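Local coordinates for protein FOKI restriction endonuclease (Planomicrobium okeanokoites, PDB 2FOK) that recognises an asymmetric DNA sequence and, as a type IIS restriction endonuclease, cleaves the DNA outside that site with a separate metal-dependent domain, at residues L204-N217 with N257-G269. Sequence-based numbering, arbitrary orientation.
Sequences LANAMPKDKGEIRN and NKEFISHAFKITG
Arg216 lays its guanidinium flat on the ring of Phe260, centres 4.0 Å apart and planes 17° from parallel, where helix 209-218 packs beside strand 258-267 in a helix-turn-helix-related subdomain of the DNA-recognition region. This strand is the central one of a small antiparallel sheet, between strands 175-176 and 240-248, and residues 209-217 of the helix run at 41° to residues 258-261 of the strand. The arginine chain slides past Ile261, its CG pointing away from the backbone N (chi1 -176°), then bends at chi3, which sets the guanidinium against the ring, with Phe260 CZ 3.3 Å above the guanidinium plane. Lys244 from the neighbouring strand makes a cation-pi contact with the same ring. A serine in place of Arg216 would probably leave this side of Phe260 without its stacked cover and the Ile261 methyl CD1 with less packing.

Close packing continues deeper, where Leu204 CD2 meets Ile261 CD1 at 4.1 Å and the bent Glu259 side chain lies over Ala205. Glu259 is buried, and its carboxylate lies against carbon: Leu204 CG is 3.3 Å from Glu259 OE1. The charge is probably offset only in part by a long salt bridge from Lys212 NZ to Glu259 OE2 at 3.9 Å, while that ammonium also donates to Ala207 O and so ties the helix to the preceding turn.

Toward His263 the contact is more open, and a water takes part. Asn217 OD1 sits over one face of the imidazole, 3.3 Å from His263 CE1; the same oxygen accepts a hydrogen bond from a water, which in turn accepts from His263 N at 2.8 Å.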
loop_
_atom_site.group_PDB
_atom_site.type_symbol
_atom_site.label_atom_id
_atom_site.label_comp_id
_atom_site.label_asym_id
_atom_site.label_seq_id
_atom_site.Cartn_x
_atom_site.Cartn_y
_atom_site.Cartn_z
ATOM N N LEU A 204 -18.772 1.448 -7.531
ATOM C CA LEU A 204 -19.093 2.837 -7.836
ATOM C C LEU A 204 -20.320 2.936 -8.735
ATOM O O LEU A 204 -21.160 3.816 -8.561
ATOM C CB LEU A 204 -17.886 3.502 -8.521
ATOM C CG LEU A 204 -18.025 4.936 -9.037
ATOM C CD1 LEU A 204 -18.488 5.863 -7.912
ATOM C CD2 LEU A 204 -16.690 5.393 -9.587
ATOM N N ALA A 205 -20.419 2.022 -9.692
ATOM C CA ALA A 205 -21.537 2.019 -10.623
ATOM C C ALA A 205 -22.860 1.700 -9.950
ATOM O O ALA A 205 -23.884 2.266 -10.305
ATOM C CB ALA A 205 -21.278 1.021 -11.744
ATOM N N ASN A 206 -22.845 0.791 -8.980
ATOM C CA ASN A 206 -24.075 0.410 -8.299
ATOM C C ASN A 206 -24.294 1.122 -6.969
ATOM O O ASN A 206 -25.116 0.693 -6.156
ATOM C CB ASN A 206 -24.106 -1.108 -8.107
ATOM C CG ASN A 206 -23.481 -1.550 -6.799
ATOM O OD1 ASN A 206 -23.730 -2.662 -6.335
ATOM N ND2 ASN A 206 -22.663 -0.688 -6.198
ATOM N N ALA A 207 -23.561 2.210 -6.759
ATOM C CA ALA A 207 -23.671 2.990 -5.533
ATOM C C ALA A 207 -24.634 4.166 -5.696
ATOM O O ALA A 207 -24.935 4.584 -6.811
ATOM C CB ALA A 207 -22.297 3.503 -5.121
ATOM N N MET A 208 -25.107 4.694 -4.572
ATOM C CA MET A 208 -26.022 5.830 -4.575
ATOM C C MET A 208 -25.230 7.105 -4.837
ATOM O O MET A 208 -24.141 7.285 -4.292
ATOM C CB MET A 208 -26.731 5.939 -3.222
ATOM C CG MET A 208 -28.248 5.898 -3.309
ATOM S SD MET A 208 -28.970 4.626 -2.244
ATOM C CE MET A 208 -28.832 3.163 -3.332
ATOM N N PRO A 209 -25.771 8.017 -5.662
ATOM C CA PRO A 209 -25.069 9.267 -5.967
ATOM C C PRO A 209 -24.556 9.978 -4.725
ATOM O O PRO A 209 -23.633 10.781 -4.803
ATOM C CB PRO A 209 -26.107 10.106 -6.725
ATOM C CG PRO A 209 -27.419 9.380 -6.574
ATOM C CD PRO A 209 -27.076 7.939 -6.341
ATOM N N LYS A 210 -25.148 9.674 -3.576
ATOM C CA LYS A 210 -24.740 10.303 -2.320
ATOM C C LYS A 210 -23.454 9.707 -1.725
ATOM O O LYS A 210 -22.858 10.283 -0.812
ATOM C CB LYS A 210 -25.888 10.215 -1.301
ATOM C CG LYS A 210 -25.613 9.323 -0.087
ATOM C CD LYS A 210 -26.884 9.075 0.718
ATOM C CE LYS A 210 -26.668 8.035 1.803
ATOM N NZ LYS A 210 -27.087 8.542 3.149
ATOM N N ASP A 211 -23.033 8.560 -2.251
ATOM C CA ASP A 211 -21.831 7.873 -1.775
ATOM C C ASP A 211 -20.778 7.694 -2.871
ATOM O O ASP A 211 -19.682 7.189 -2.612
ATOM C CB ASP A 211 -22.200 6.485 -1.237
ATOM C CG ASP A 211 -23.314 6.529 -0.221
ATOM O OD1 ASP A 211 -23.289 7.421 0.656
ATOM O OD2 ASP A 211 -24.213 5.668 -0.299
ATOM N N LYS A 212 -21.117 8.094 -4.093
ATOM C CA LYS A 212 -20.205 7.951 -5.222
ATOM C C LYS A 212 -18.908 8.710 -5.008
ATOM O O LYS A 212 -17.829 8.174 -5.242
ATOM C CB LYS A 212 -20.885 8.425 -6.507
ATOM C CG LYS A 212 -22.112 7.620 -6.861
ATOM C CD LYS A 212 -22.494 7.803 -8.317
ATOM C CE LYS A 212 -22.551 6.477 -9.050
ATOM N NZ LYS A 212 -23.950 6.008 -9.245
ATOM N N GLY A 213 -19.017 9.951 -4.547
ATOM C CA GLY A 213 -17.840 10.762 -4.302
ATOM C C GLY A 213 -16.847 10.161 -3.319
ATOM O O GLY A 213 -15.640 10.166 -3.568
ATOM N N GLU A 214 -17.347 9.646 -2.198
ATOM C CA GLU A 214 -16.494 9.050 -1.171
ATOM C C GLU A 214 -15.806 7.795 -1.687
ATOM O O GLU A 214 -14.679 7.502 -1.299
ATOM C CB GLU A 214 -17.326 8.701 0.065
ATOM C CG GLU A 214 -16.617 7.818 1.077
ATOM C CD GLU A 214 -15.777 8.611 2.066
ATOM O OE1 GLU A 214 -15.828 9.861 2.036
ATOM O OE2 GLU A 214 -15.063 7.985 2.877
ATOM N N ILE A 215 -16.502 7.055 -2.552
ATOM C CA ILE A 215 -15.974 5.820 -3.135
ATOM C C ILE A 215 -14.964 6.122 -4.234
ATOM O O ILE A 215 -13.964 5.419 -4.385
ATOM C CB ILE A 215 -17.109 4.949 -3.748
ATOM C CG1 ILE A 215 -17.960 4.347 -2.630
ATOM C CG2 ILE A 215 -16.518 3.850 -4.639
ATOM C CD1 ILE A 215 -19.068 3.414 -3.115
ATOM N N ARG A 216 -15.237 7.172 -4.998
ATOM C CA ARG A 216 -14.371 7.574 -6.098
ATOM C C ARG A 216 -13.044 8.174 -5.651
ATOM O O ARG A 216 -12.076 8.187 -6.421
ATOM C CB ARG A 216 -15.096 8.590 -6.986
ATOM C CG ARG A 216 -14.317 9.000 -8.229
ATOM C CD ARG A 216 -15.220 9.662 -9.253
ATOM N NE ARG A 216 -16.091 10.656 -8.637
ATOM C CZ ARG A 216 -17.411 10.706 -8.788
ATOM N NH1 ARG A 216 -18.045 9.815 -9.540
ATOM N NH2 ARG A 216 -18.100 11.657 -8.181
ATOM N N ASN A 217 -12.993 8.660 -4.415
ATOM C CA ASN A 217 -11.791 9.299 -3.909
ATOM C C ASN A 217 -11.225 8.800 -2.576
ATOM O O ASN A 217 -10.042 9.003 -2.315
ATOM C CB ASN A 217 -12.021 10.806 -3.800
ATOM C CG ASN A 217 -12.500 11.426 -5.102
ATOM O OD1 ASN A 217 -11.804 11.373 -6.118
ATOM N ND2 ASN A 217 -13.695 12.014 -5.079
ATOM N N ASN A 257 -24.646 2.282 -17.238
ATOM C CA ASN A 257 -24.150 3.444 -16.458
ATOM C C ASN A 257 -22.810 3.938 -16.967
ATOM O O ASN A 257 -22.136 3.280 -17.766
ATOM C CB ASN A 257 -24.016 3.069 -14.984
ATOM C CG ASN A 257 -25.254 3.408 -14.190
ATOM O OD1 ASN A 257 -26.367 3.013 -14.552
ATOM N ND2 ASN A 257 -25.072 4.148 -13.099
ATOM N N LYS A 258 -22.429 5.115 -16.496
ATOM C CA LYS A 258 -21.163 5.711 -16.880
ATOM C C LYS A 258 -20.499 6.181 -15.606
ATOM O O LYS A 258 -21.174 6.634 -14.679
ATOM C CB LYS A 258 -21.392 6.889 -17.829
ATOM C CG LYS A 258 -20.716 6.725 -19.180
ATOM C CD LYS A 258 -19.328 7.353 -19.181
ATOM C CE LYS A 258 -18.968 7.896 -20.562
ATOM N NZ LYS A 258 -18.759 6.817 -21.570
ATOM N N GLU A 259 -19.179 6.057 -15.550
ATOM C CA GLU A 259 -18.439 6.467 -14.368
ATOM C C GLU A 259 -17.110 7.081 -14.770
ATOM O O GLU A 259 -16.644 6.891 -15.890
ATOM C CB GLU A 259 -18.209 5.261 -13.444
ATOM C CG GLU A 259 -19.489 4.524 -13.041
ATOM C CD GLU A 259 -20.419 5.378 -12.180
ATOM O OE1 GLU A 259 -19.915 6.240 -11.429
ATOM O OE2 GLU A 259 -21.653 5.189 -12.255
ATOM N N PHE A 260 -16.514 7.829 -13.847
ATOM C CA PHE A 260 -15.231 8.482 -14.078
ATOM C C PHE A 260 -14.403 8.491 -12.804
ATOM O O PHE A 260 -14.949 8.464 -11.701
ATOM C CB PHE A 260 -15.444 9.923 -14.548
ATOM C CG PHE A 260 -15.916 10.855 -13.463
ATOM C CD1 PHE A 260 -17.264 10.928 -13.126
ATOM C CD2 PHE A 260 -15.010 11.667 -12.781
ATOM C CE1 PHE A 260 -17.705 11.807 -12.117
ATOM C CE2 PHE A 260 -15.437 12.539 -11.777
ATOM C CZ PHE A 260 -16.784 12.612 -11.443
ATOM N N ILE A 261 -13.083 8.513 -12.975
ATOM C CA ILE A 261 -12.140 8.563 -11.860
ATOM C C ILE A 261 -11.329 9.849 -12.054
ATOM O O ILE A 261 -10.647 10.010 -13.070
ATOM C CB ILE A 261 -11.179 7.350 -11.869
ATOM C CG1 ILE A 261 -11.935 6.071 -11.487
ATOM C CG2 ILE A 261 -10.030 7.591 -10.910
ATOM C CD1 ILE A 261 -12.727 6.177 -10.209
ATOM N N SER A 262 -11.407 10.761 -11.090
ATOM C CA SER A 262 -10.692 12.029 -11.197
ATOM C C SER A 262 -9.198 11.935 -10.897
ATOM O O SER A 262 -8.418 12.785 -11.328
ATOM C CB SER A 262 -11.338 13.053 -10.277
ATOM O OG SER A 262 -12.615 12.609 -9.864
ATOM N N HIS A 263 -8.800 10.907 -10.155
ATOM C CA HIS A 263 -7.401 10.717 -9.815
ATOM C C HIS A 263 -6.725 9.886 -10.887
ATOM O O HIS A 263 -6.343 8.735 -10.667
ATOM C CB HIS A 263 -7.266 10.036 -8.450
ATOM C CG HIS A 263 -7.715 10.893 -7.305
ATOM N ND1 HIS A 263 -8.258 10.370 -6.150
ATOM C CD2 HIS A 263 -7.722 12.237 -7.146
ATOM C CE1 HIS A 263 -8.581 11.354 -5.330
ATOM N NE2 HIS A 263 -8.267 12.498 -5.910
ATOM N N ALA A 264 -6.602 10.481 -12.066
ATOM C CA ALA A 264 -5.960 9.836 -13.201
ATOM C C ALA A 264 -4.905 10.812 -13.679
ATOM O O ALA A 264 -5.053 12.010 -13.498
ATOM C CB ALA A 264 -6.966 9.570 -14.293
ATOM N N PHE A 265 -3.837 10.302 -14.282
ATOM C CA PHE A 265 -2.749 11.160 -14.746
ATOM C C PHE A 265 -2.213 10.718 -16.104
ATOM O O PHE A 265 -2.479 9.603 -16.555
ATOM C CB PHE A 265 -1.606 11.157 -13.713
ATOM C CG PHE A 265 -2.069 11.302 -12.281
ATOM C CD1 PHE A 265 -2.666 10.237 -11.613
ATOM C CD2 PHE A 265 -1.946 12.515 -11.620
ATOM C CE1 PHE A 265 -3.144 10.384 -10.314
ATOM C CE2 PHE A 265 -2.415 12.676 -10.324
ATOM C CZ PHE A 265 -3.019 11.611 -9.667
ATOM N N LYS A 266 -1.451 11.606 -16.741
ATOM C CA LYS A 266 -0.841 11.350 -18.047
ATOM C C LYS A 266 0.419 12.207 -18.199
ATOM O O LYS A 266 0.385 13.414 -17.979
ATOM C CB LYS A 266 -1.832 11.694 -19.157
ATOM C CG LYS A 266 -1.423 11.207 -20.535
ATOM C CD LYS A 266 -2.470 11.610 -21.568
ATOM C CE LYS A 266 -2.528 10.624 -22.723
ATOM N NZ LYS A 266 -3.861 9.961 -22.813
ATOM N N ILE A 267 1.528 11.587 -18.586
ATOM C CA ILE A 267 2.791 12.311 -18.736
ATOM C C ILE A 267 2.727 13.505 -19.684
ATOM O O ILE A 267 1.800 13.617 -20.486
ATOM C CB ILE A 267 3.917 11.362 -19.198
ATOM C CG1 ILE A 267 5.254 11.828 -18.621
ATOM C CG2 ILE A 267 3.971 11.291 -20.715
ATOM C CD1 ILE A 267 6.238 10.691 -18.382
ATOM N N THR A 268 3.710 14.399 -19.572
ATOM C CA THR A 268 3.797 15.595 -20.418
ATOM C C THR A 268 5.159 15.655 -21.114
ATOM O O THR A 268 5.957 14.717 -21.030
ATOM C CB THR A 268 3.632 16.901 -19.597
ATOM O OG1 THR A 268 4.759 17.065 -18.729
ATOM C CG2 THR A 268 2.352 16.872 -18.764
ATOM N N GLY A 269 5.424 16.765 -21.796
ATOM C CA GLY A 269 6.690 16.924 -22.494
ATOM C C GLY A 269 7.854 17.131 -21.540
ATOM O O GLY A 269 8.939 16.581 -21.735
HETATM O O HOH W 1 -11.061 10.209 -8.608
#